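Local coordinates for protein aminopentol aminotransferase (Sphingopyxis macrogoltabida, PDB 6HBS) that uses pyridoxal 5'-phosphate to transfer the amino group of aminopentol, the hydrolysed form of fumonisin B1, to pyruvate or another alpha-keto acid, at residues Thr137-Lys142 with Ala190-Thr195; Gly224-Val229 with Glu250-Cys255; Asp354-Tyr359 with Leu410-Ile415. All coordinates share one frame; numbering follows the deposited sequence.

Interaction 1. Residues Thr137-Lys142 with Ala190-Thr195; sequences TILCAK and AAVFAT
Phe193, Leu139 and Ile138 carry this contact between two neighbouring parallel strands of the large mixed sheet that holds the cofactor in class-III aminotransferases. The ring of Phe193 reaches across to strand 137-141, where methyl CG2 of Ile138 meets its CD1 at 3.6 Å and lies almost as near CE1, obliquely to the ring. With CG2 anti to the backbone N (chi1 -62° for CG1), Ile138 sends its two branches to different partners: CG2 to Phe193, and CD1 toward the methyl groups of Ala190 and Ala191, 3.9 Å from Ala191 CB. Cutting Ile138 back to an alanine removes both branches and is likely to open a gap beside CD1 and CE1 of Phe193 and take away the contact that CD1 makes with the two alanine methyls. Cys140 adds a sulfur-aromatic contact, its SG 5.0 Å from the Phe193 ring centroid in an oblique position. Leu139 projects from the other face of the sheet, where its CD1 and Val192 CG2 approach more loosely, at 4.2 Å; helix 175-184 packs there, as helix 118-133 does against Ile138. The backbone of Leu139 bonds twice to strand 190-194: its N donates to Ala191 O at 2.8 Å in an almost straight bond (177°), and its O accepts from Phe193 N at 2.9 Å. Ala190 N closes the beginning of the pairing on Thr137 O. Toward the C-terminal ends the strands part, and a water takes over, accepting from Ala141 N and donating to Phe193 O, 2.7 Å away. Direct amide bonds thus set the parallel register, a water extends it, and methyl, ring and sulfur contacts join the side chains on the Ile138 face, methyl groups alone those of Leu139 and Val192.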
loop_
_atom_site.group_PDB
_atom_site.type_symbol
_atom_site.label_atom_id
_atom_site.label_comp_id
_atom_site.label_asym_id
_atom_site.label_seq_id
_atom_site.Cartn_x
_atom_site.Cartn_y
_atom_site.Cartn_z
ATOM N N THR A 137 -19.366 -11.113 -12.178
ATOM C CA THR A 137 -18.275 -11.511 -13.068
ATOM C C THR A 137 -17.416 -10.299 -13.449
ATOM O O THR A 137 -17.896 -9.280 -13.949
ATOM C CB THR A 137 -18.758 -12.289 -14.306
ATOM O OG1 THR A 137 -19.469 -13.457 -13.866
ATOM C CG2 THR A 137 -17.590 -12.712 -15.176
ATOM N N ILE A 138 -16.115 -10.465 -13.246
ATOM C CA ILE A 138 -15.115 -9.486 -13.674
ATOM C C ILE A 138 -14.378 -10.055 -14.898
ATOM O O ILE A 138 -13.831 -11.144 -14.831
ATOM C CB ILE A 138 -14.147 -9.174 -12.514
ATOM C CG1 ILE A 138 -14.895 -8.563 -11.330
ATOM C CG2 ILE A 138 -13.010 -8.287 -12.986
ATOM C CD1 ILE A 138 -15.372 -7.155 -11.525
ATOM N N LEU A 139 -14.389 -9.317 -16.006
ATOM C CA LEU A 139 -13.689 -9.788 -17.221
ATOM C C LEU A 139 -12.284 -9.177 -17.303
ATOM O O LEU A 139 -12.156 -7.950 -17.347
ATOM C CB LEU A 139 -14.506 -9.410 -18.453
ATOM C CG LEU A 139 -15.882 -10.081 -18.564
ATOM C CD1 LEU A 139 -16.577 -9.693 -19.864
ATOM C CD2 LEU A 139 -15.771 -11.577 -18.389
ATOM N N CYS A 140 -11.262 -10.029 -17.408
ATOM C CA CYS A 140 -9.875 -9.572 -17.594
ATOM C C CYS A 140 -9.286 -10.298 -18.812
ATOM O O CYS A 140 -9.765 -11.367 -19.199
ATOM C CB CYS A 140 -9.034 -9.853 -16.350
ATOM S SG CYS A 140 -9.682 -9.001 -14.883
ATOM N N ALA A 141 -8.286 -9.677 -19.436
ATOM C CA ALA A 141 -7.545 -10.274 -20.538
ATOM C C ALA A 141 -6.639 -11.370 -19.984
ATOM O O ALA A 141 -6.002 -11.169 -18.937
ATOM C CB ALA A 141 -6.735 -9.194 -21.219
ATOM N N LYS A 142 -6.559 -12.520 -20.683
ATOM C CA LYS A 142 -5.621 -13.575 -20.350
ATOM C C LYS A 142 -4.205 -12.994 -20.278
ATOM O O LYS A 142 -3.778 -12.287 -21.196
ATOM C CB LYS A 142 -5.556 -14.661 -21.431
ATOM C CG LYS A 142 -6.765 -15.562 -21.515
ATOM C CD LYS A 142 -6.768 -16.480 -22.749
ATOM C CE LYS A 142 -8.099 -17.190 -22.942
ATOM N NZ LYS A 142 -9.130 -16.270 -23.497
ATOM N N ALA A 190 -19.980 -7.489 -14.148
ATOM C CA ALA A 190 -19.845 -6.324 -13.262
ATOM C C ALA A 190 -18.920 -5.293 -13.912
ATOM O O ALA A 190 -19.169 -4.085 -13.860
ATOM C CB ALA A 190 -19.314 -6.775 -11.932
ATOM N N ALA A 191 -17.840 -5.778 -14.545
ATOM C CA ALA A 191 -16.859 -4.908 -15.162
ATOM C C ALA A 191 -15.988 -5.646 -16.183
ATOM O O ALA A 191 -15.815 -6.871 -16.103
ATOM C CB ALA A 191 -15.985 -4.320 -14.091
ATOM N N VAL A 192 -15.415 -4.845 -17.086
ATOM C CA VAL A 192 -14.310 -5.193 -17.980
ATOM C C VAL A 192 -13.076 -4.381 -17.556
ATOM O O VAL A 192 -13.113 -3.135 -17.543
ATOM C CB VAL A 192 -14.642 -4.813 -19.445
ATOM C CG1 VAL A 192 -13.417 -4.942 -20.344
ATOM C CG2 VAL A 192 -15.803 -5.614 -20.005
ATOM N N PHE A 193 -11.994 -5.073 -17.243
ATOM C CA PHE A 193 -10.694 -4.460 -17.023
ATOM C C PHE A 193 -9.893 -4.588 -18.317
ATOM O O PHE A 193 -9.820 -5.705 -18.900
ATOM C CB PHE A 193 -9.913 -5.161 -15.910
ATOM C CG PHE A 193 -10.313 -4.791 -14.505
ATOM C CD1 PHE A 193 -11.565 -5.099 -14.012
ATOM C CD2 PHE A 193 -9.413 -4.132 -13.667
ATOM C CE1 PHE A 193 -11.919 -4.767 -12.709
ATOM C CE2 PHE A 193 -9.769 -3.802 -12.373
ATOM C CZ PHE A 193 -11.019 -4.112 -11.892
ATOM N N ALA A 194 -9.288 -3.469 -18.733
ATOM C CA ALA A 194 -8.344 -3.418 -19.849
ATOM C C ALA A 194 -7.154 -2.516 -19.478
ATOM O O ALA A 194 -7.358 -1.411 -19.039
ATOM C CB ALA A 194 -9.063 -2.891 -21.057
ATOM N N THR A 195 -5.927 -2.994 -19.709
ATOM C CA THR A 195 -4.754 -2.139 -19.821
ATOM C C THR A 195 -4.838 -1.418 -21.165
ATOM O O THR A 195 -5.475 -1.894 -22.104
ATOM C CB THR A 195 -3.447 -2.922 -19.666
ATOM O OG1 THR A 195 -3.264 -3.887 -20.705
ATOM C CG2 THR A 195 -3.368 -3.594 -18.321
HETATM O O HOH W 1 -7.470 -6.975 -18.482
#

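Interaction 2. Residues Gly224-Val229 with Glu250-Cys255; sequences GALLVV and EPDLSC
Pro251 lays its ring against Val229, with CB 3.7 Å from methyl CG2, while its CA and CB also pack beside CG of Leu227. This pyrrolidine precedes strand 253-255 and fills the approach to strand 226-229 before regular parallel pairing begins. Asp252 follows with a side chain that imitates a strand partner. Its CG stands anti to the carbonyl carbon (chi1 -57°), which brings OD2 to within 2.9 Å of Leu227 N; the amide meets the oxygen on its anti side, 22° out of the carboxylate plane. Leu227 is held at its other polar atom too, since its O accepts from both Asp252 N and Leu253 N, the latter at 3.0 Å in a nearly straight bond (173°). From there the usual parallel pattern takes over: Val229 N donates to Leu253 O, and Cys255 N to Val229 O. On the face carrying Val228 and Leu253, a small hydrocarbon cluster forms as Leu253 CD1 touches Leu226 CD1 and Val228 CG2, each at 4.0 Å, and Cys255 SG rests on Val228 CG1. The carboxylate of Asp252 is buried but well provided with charge: Arg217 bridges to OD2 and Lys274 to OD1, so it is likely to stay ionised. Ser254, on the face of Val229, gives its hydroxyl a partner in His108. Strand 226-229 is flanked on its other side by strand 189-194, whereas strand 253-255 runs antiparallel to strand 267-271, whose Leu269 touches Leu253 and Cys255. Helix 118-133 covers the leucine-rich face, placing Leu128 on Leu226, Ala125 on Leu253 and Thr122 on Cys255.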
loop_
_atom_site.group_PDB
_atom_site.type_symbol
_atom_site.label_atom_id
_atom_site.label_comp_id
_atom_site.label_asym_id
_atom_site.label_seq_id
_atom_site.Cartn_x
_atom_site.Cartn_y
_atom_site.Cartn_z
ATOM N N GLY A 224 -24.659 -2.160 -18.761
ATOM C CA GLY A 224 -24.490 -1.490 -17.445
ATOM C C GLY A 224 -23.181 -1.850 -16.730
ATOM O O GLY A 224 -22.888 -1.286 -15.686
ATOM N N ALA A 225 -22.382 -2.777 -17.281
ATOM C CA ALA A 225 -21.077 -3.131 -16.706
ATOM C C ALA A 225 -20.164 -1.909 -16.775
ATOM O O ALA A 225 -20.300 -1.111 -17.682
ATOM C CB ALA A 225 -20.452 -4.263 -17.466
ATOM N N LEU A 226 -19.237 -1.788 -15.820
ATOM C CA LEU A 226 -18.280 -0.652 -15.829
ATOM C C LEU A 226 -17.044 -1.011 -16.638
ATOM O O LEU A 226 -16.442 -2.062 -16.409
ATOM C CB LEU A 226 -17.870 -0.308 -14.398
ATOM C CG LEU A 226 -18.993 0.115 -13.461
ATOM C CD1 LEU A 226 -18.420 0.634 -12.145
ATOM C CD2 LEU A 226 -19.873 1.160 -14.089
ATOM N N LEU A 227 -16.631 -0.075 -17.503
ATOM C CA LEU A 227 -15.360 -0.140 -18.200
ATOM C C LEU A 227 -14.274 0.465 -17.308
ATOM O O LEU A 227 -14.358 1.628 -16.922
ATOM C CB LEU A 227 -15.413 0.608 -19.535
ATOM C CG LEU A 227 -14.118 0.541 -20.342
ATOM C CD1 LEU A 227 -13.700 -0.899 -20.579
ATOM C CD2 LEU A 227 -14.240 1.293 -21.652
ATOM N N VAL A 228 -13.277 -0.348 -17.002
ATOM C CA VAL A 228 -12.176 0.033 -16.141
ATOM C C VAL A 228 -10.887 -0.003 -16.968
ATOM O O VAL A 228 -10.461 -1.070 -17.420
ATOM C CB VAL A 228 -12.061 -0.906 -14.935
ATOM C CG1 VAL A 228 -10.981 -0.402 -13.988
ATOM C CG2 VAL A 228 -13.400 -1.093 -14.204
ATOM N N VAL A 229 -10.233 1.153 -17.127
ATOM C CA VAL A 229 -8.920 1.157 -17.770
ATOM C C VAL A 229 -7.860 1.148 -16.673
ATOM O O VAL A 229 -7.842 2.042 -15.836
ATOM C CB VAL A 229 -8.760 2.344 -18.723
ATOM C CG1 VAL A 229 -7.313 2.564 -19.114
ATOM C CG2 VAL A 229 -9.618 2.169 -19.956
ATOM N N GLU A 250 -13.776 6.703 -23.541
ATOM C CA GLU A 250 -13.694 7.057 -22.121
ATOM C C GLU A 250 -14.199 5.910 -21.260
ATOM O O GLU A 250 -15.317 5.423 -21.413
ATOM C CB GLU A 250 -14.479 8.330 -21.814
ATOM C CG GLU A 250 -13.888 9.561 -22.461
ATOM C CD GLU A 250 -14.597 10.863 -22.130
ATOM O OE1 GLU A 250 -14.266 11.886 -22.755
ATOM O OE2 GLU A 250 -15.455 10.861 -21.232
ATOM N N PRO A 251 -13.395 5.453 -20.276
ATOM C CA PRO A 251 -13.880 4.464 -19.324
ATOM C C PRO A 251 -14.831 5.086 -18.284
ATOM O O PRO A 251 -14.989 6.304 -18.210
ATOM C CB PRO A 251 -12.580 3.972 -18.680
ATOM C CG PRO A 251 -11.705 5.214 -18.691
ATOM C CD PRO A 251 -12.021 5.889 -20.011
ATOM N N ASP A 252 -15.418 4.224 -17.465
ATOM C CA ASP A 252 -16.161 4.619 -16.284
ATOM C C ASP A 252 -15.213 4.818 -15.092
ATOM O O ASP A 252 -15.421 5.737 -14.321
ATOM C CB ASP A 252 -17.211 3.579 -15.948
ATOM C CG ASP A 252 -18.148 3.374 -17.131
ATOM O OD1 ASP A 252 -18.616 4.383 -17.635
ATOM O OD2 ASP A 252 -18.299 2.240 -17.585
ATOM N N LEU A 253 -14.238 3.921 -14.930
ATOM C CA LEU A 253 -13.213 4.013 -13.876
ATOM C C LEU A 253 -11.852 3.926 -14.554
ATOM O O LEU A 253 -11.681 3.214 -15.522
ATOM C CB LEU A 253 -13.326 2.852 -12.879
ATOM C CG LEU A 253 -14.658 2.628 -12.162
ATOM C CD1 LEU A 253 -14.585 1.413 -11.270
ATOM C CD2 LEU A 253 -15.084 3.839 -11.343
ATOM N N SER A 254 -10.869 4.604 -13.989
ATOM C CA SER A 254 -9.486 4.394 -14.375
ATOM C C SER A 254 -8.646 4.315 -13.098
ATOM O O SER A 254 -8.902 5.043 -12.128
ATOM C CB SER A 254 -9.000 5.481 -15.313
ATOM O OG SER A 254 -9.229 6.774 -14.772
ATOM N N CYS A 255 -7.647 3.442 -13.137
ATOM C CA CYS A 255 -6.738 3.175 -12.065
ATOM C C CYS A 255 -5.374 3.766 -12.422
ATOM O O CYS A 255 -4.869 3.601 -13.568
ATOM C CB CYS A 255 -6.580 1.677 -11.845
ATOM S SG CYS A 255 -8.130 0.808 -11.480
#

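Interaction 3. Residues Asp354-Tyr359 with Leu410-Ile415; sequences DFRIGY and LQPHPI
Arg356 and Pro412 lie side by side where an Asx turn, made by Asp354 just ahead of the N-cap Phe355 of helix 356-367, meets the C-terminal loop that follows helix 386-405. Charged and polar bonds centre on the arginine. Asp354 OD1 accepts from the backbone N of Arg356 and closes the turn; the same carboxylate is gripped side-on by the guanidinium, NE to OD1 at 3.3 Å and NH2 to OD2 at 2.8 Å, each oxygen using its syn lone pair. The remaining nitrogen crosses to the loop: NH1 donates to Leu410 O at 2.9 Å, in a bent bond (138°). A bend at chi3 (63°) folds the chain back so that its end serves both partners. The internal salt bridge probably holds the guanidinium in place for the loop carbonyl and offsets its charge. Van der Waals contacts of carbon atoms add to these bonds. Pro412 CD sits over the centre of one guanidinium face, 3.7 Å above its plane, and Pro412 CB touches Asp354 OD2. The aliphatic part of Arg356 rides on Leu410, CD to CB 3.8 Å, while Leu410 CD1 makes a loose apolar contact with Ile357. The aromatic pair is oblique, with the Tyr359 and His413 planes at 64°; CE2 of Tyr359 meets His413 CB at 3.6 Å, and the tyrosine hydroxyl is bound to Leu30 O. A water joins the two backbones beside this pair, donating to Asp354 O and accepting from His413 N 3.1 Å away.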
loop_
_atom_site.group_PDB
_atom_site.type_symbol
_atom_site.label_atom_id
_atom_site.label_comp_id
_atom_site.label_asym_id
_atom_site.label_seq_id
_atom_site.Cartn_x
_atom_site.Cartn_y
_atom_site.Cartn_z
ATOM N N ASP A 354 14.238 -18.923 -26.268
ATOM C CA ASP A 354 14.572 -19.128 -24.854
ATOM C C ASP A 354 15.291 -17.903 -24.263
ATOM O O ASP A 354 15.817 -17.969 -23.150
ATOM C CB ASP A 354 15.354 -20.417 -24.612
ATOM C CG ASP A 354 16.706 -20.454 -25.288
ATOM O OD1 ASP A 354 17.144 -19.409 -25.832
ATOM O OD2 ASP A 354 17.320 -21.527 -25.227
ATOM N N PHE A 355 15.317 -16.798 -25.013
ATOM C CA PHE A 355 15.794 -15.492 -24.522
ATOM C C PHE A 355 17.305 -15.481 -24.279
ATOM O O PHE A 355 17.826 -14.487 -23.758
ATOM C CB PHE A 355 15.014 -15.045 -23.273
ATOM C CG PHE A 355 13.652 -14.497 -23.609
ATOM C CD1 PHE A 355 12.591 -15.358 -23.867
ATOM C CD2 PHE A 355 13.436 -13.127 -23.705
ATOM C CE1 PHE A 355 11.346 -14.869 -24.222
ATOM C CE2 PHE A 355 12.185 -12.641 -24.050
ATOM C CZ PHE A 355 11.139 -13.509 -24.295
ATOM N N ARG A 356 18.038 -16.497 -24.749
ATOM C CA ARG A 356 19.493 -16.557 -24.467
ATOM C C ARG A 356 20.242 -15.373 -25.119
ATOM O O ARG A 356 21.234 -14.879 -24.528
ATOM C CB ARG A 356 20.089 -17.905 -24.892
ATOM C CG ARG A 356 20.465 -18.006 -26.361
ATOM C CD ARG A 356 21.089 -19.347 -26.736
ATOM N NE ARG A 356 20.161 -20.455 -26.545
ATOM C CZ ARG A 356 20.518 -21.735 -26.441
ATOM N NH1 ARG A 356 21.794 -22.080 -26.452
ATOM N NH2 ARG A 356 19.592 -22.668 -26.326
ATOM N N ILE A 357 19.785 -14.907 -26.292
ATOM C CA ILE A 357 20.423 -13.772 -26.981
ATOM C C ILE A 357 20.124 -12.467 -26.233
ATOM O O ILE A 357 21.020 -11.669 -25.989
ATOM C CB ILE A 357 19.998 -13.638 -28.448
ATOM C CG1 ILE A 357 20.217 -14.931 -29.242
ATOM C CG2 ILE A 357 20.729 -12.473 -29.082
ATOM C CD1 ILE A 357 19.711 -14.841 -30.679
ATOM N N GLY A 358 18.838 -12.249 -25.926
ATOM C CA GLY A 358 18.370 -11.076 -25.224
ATOM C C GLY A 358 19.033 -10.909 -23.867
ATOM O O GLY A 358 19.366 -9.782 -23.473
ATOM N N TYR A 359 19.171 -12.022 -23.151
ATOM C CA TYR A 359 19.781 -12.061 -21.837
ATOM C C TYR A 359 21.232 -11.616 -21.962
ATOM O O TYR A 359 21.730 -10.729 -21.206
ATOM C CB TYR A 359 19.610 -13.447 -21.203
ATOM C CG TYR A 359 18.357 -13.593 -20.380
ATOM C CD1 TYR A 359 17.124 -13.155 -20.844
ATOM C CD2 TYR A 359 18.407 -14.109 -19.095
ATOM C CE1 TYR A 359 15.969 -13.296 -20.078
ATOM C CE2 TYR A 359 17.268 -14.218 -18.303
ATOM C CZ TYR A 359 16.042 -13.830 -18.800
ATOM O OH TYR A 359 14.930 -13.914 -18.016
ATOM N N LEU A 410 26.481 -19.213 -26.127
ATOM C CA LEU A 410 25.343 -18.621 -25.378
ATOM C C LEU A 410 24.483 -19.733 -24.779
ATOM O O LEU A 410 24.193 -20.712 -25.451
ATOM C CB LEU A 410 24.499 -17.752 -26.315
ATOM C CG LEU A 410 25.171 -16.473 -26.807
ATOM C CD1 LEU A 410 24.208 -15.649 -27.661
ATOM C CD2 LEU A 410 25.714 -15.671 -25.630
ATOM N N GLN A 411 24.055 -19.535 -23.528
ATOM C CA GLN A 411 23.253 -20.502 -22.767
ATOM C C GLN A 411 21.961 -19.836 -22.307
ATOM O O GLN A 411 21.986 -18.662 -21.949
ATOM C CB GLN A 411 23.992 -20.958 -21.506
ATOM C CG GLN A 411 25.339 -21.615 -21.758
ATOM C CD GLN A 411 25.177 -23.103 -21.928
ATOM O OE1 GLN A 411 24.517 -23.567 -22.856
ATOM N NE2 GLN A 411 25.770 -23.858 -21.014
ATOM N N PRO A 412 20.819 -20.565 -22.215
ATOM C CA PRO A 412 19.617 -20.023 -21.576
ATOM C C PRO A 412 19.831 -19.913 -20.057
ATOM O O PRO A 412 20.687 -20.586 -19.496
ATOM C CB PRO A 412 18.517 -21.048 -21.920
ATOM C CG PRO A 412 19.280 -22.351 -22.094
ATOM C CD PRO A 412 20.628 -21.953 -22.672
ATOM N N HIS A 413 19.056 -19.048 -19.411
ATOM C CA HIS A 413 19.078 -18.900 -17.967
ATOM C C HIS A 413 18.540 -20.177 -17.309
ATOM O O HIS A 413 17.440 -20.602 -17.654
ATOM C CB HIS A 413 18.249 -17.660 -17.614
ATOM C CG HIS A 413 18.281 -17.309 -16.168
ATOM N ND1 HIS A 413 17.500 -17.971 -15.237
ATOM C CD2 HIS A 413 19.010 -16.383 -15.501
ATOM C CE1 HIS A 413 17.742 -17.447 -14.047
ATOM N NE2 HIS A 413 18.660 -16.463 -14.181
ATOM N N PRO A 414 19.265 -20.827 -16.356
ATOM C CA PRO A 414 18.834 -22.120 -15.802
ATOM C C PRO A 414 17.411 -22.114 -15.216
ATOM O O PRO A 414 16.568 -22.925 -15.633
ATOM C CB PRO A 414 19.848 -22.433 -14.680
ATOM C CG PRO A 414 20.587 -21.114 -14.431
ATOM C CD PRO A 414 20.525 -20.365 -15.748
ATOM N N ILE A 415 17.158 -21.187 -14.278
ATOM C CA ILE A 415 15.866 -21.085 -13.577
ATOM C C ILE A 415 14.752 -20.854 -14.612
ATOM O O ILE A 415 13.657 -21.412 -14.478
ATOM C CB ILE A 415 15.892 -20.004 -12.468
ATOM C CG1 ILE A 415 16.866 -20.361 -11.333
ATOM C CG2 ILE A 415 14.488 -19.727 -11.934
ATOM C CD1 ILE A 415 18.177 -19.587 -11.340
HETATM O O HOH W 2 17.681 -16.969 -21.224
#

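Interactions 1 and 2 belong to one sheet and have centres 10 Å apart: strands 189-194 and 226-230 are adjacent in it, and Val192 O lies 2.8 Å from Val228 N, a probable hydrogen bond that joins the two contacts directly. Both approach the cofactor, with the side chain of Phe193 about 8 Å and that of Cys255 about 7 Å from a bound pyridoxal-5'-phosphate. Cys255 is also close in sequence to Lys258, the lysine expected by similarity to carry it. Interaction 3 stands apart, with its centre 33 Å from that of interaction 1 and 39 Å from that of interaction 2; it ties the C-terminal loop to helix 356-367, away from the annotated sites.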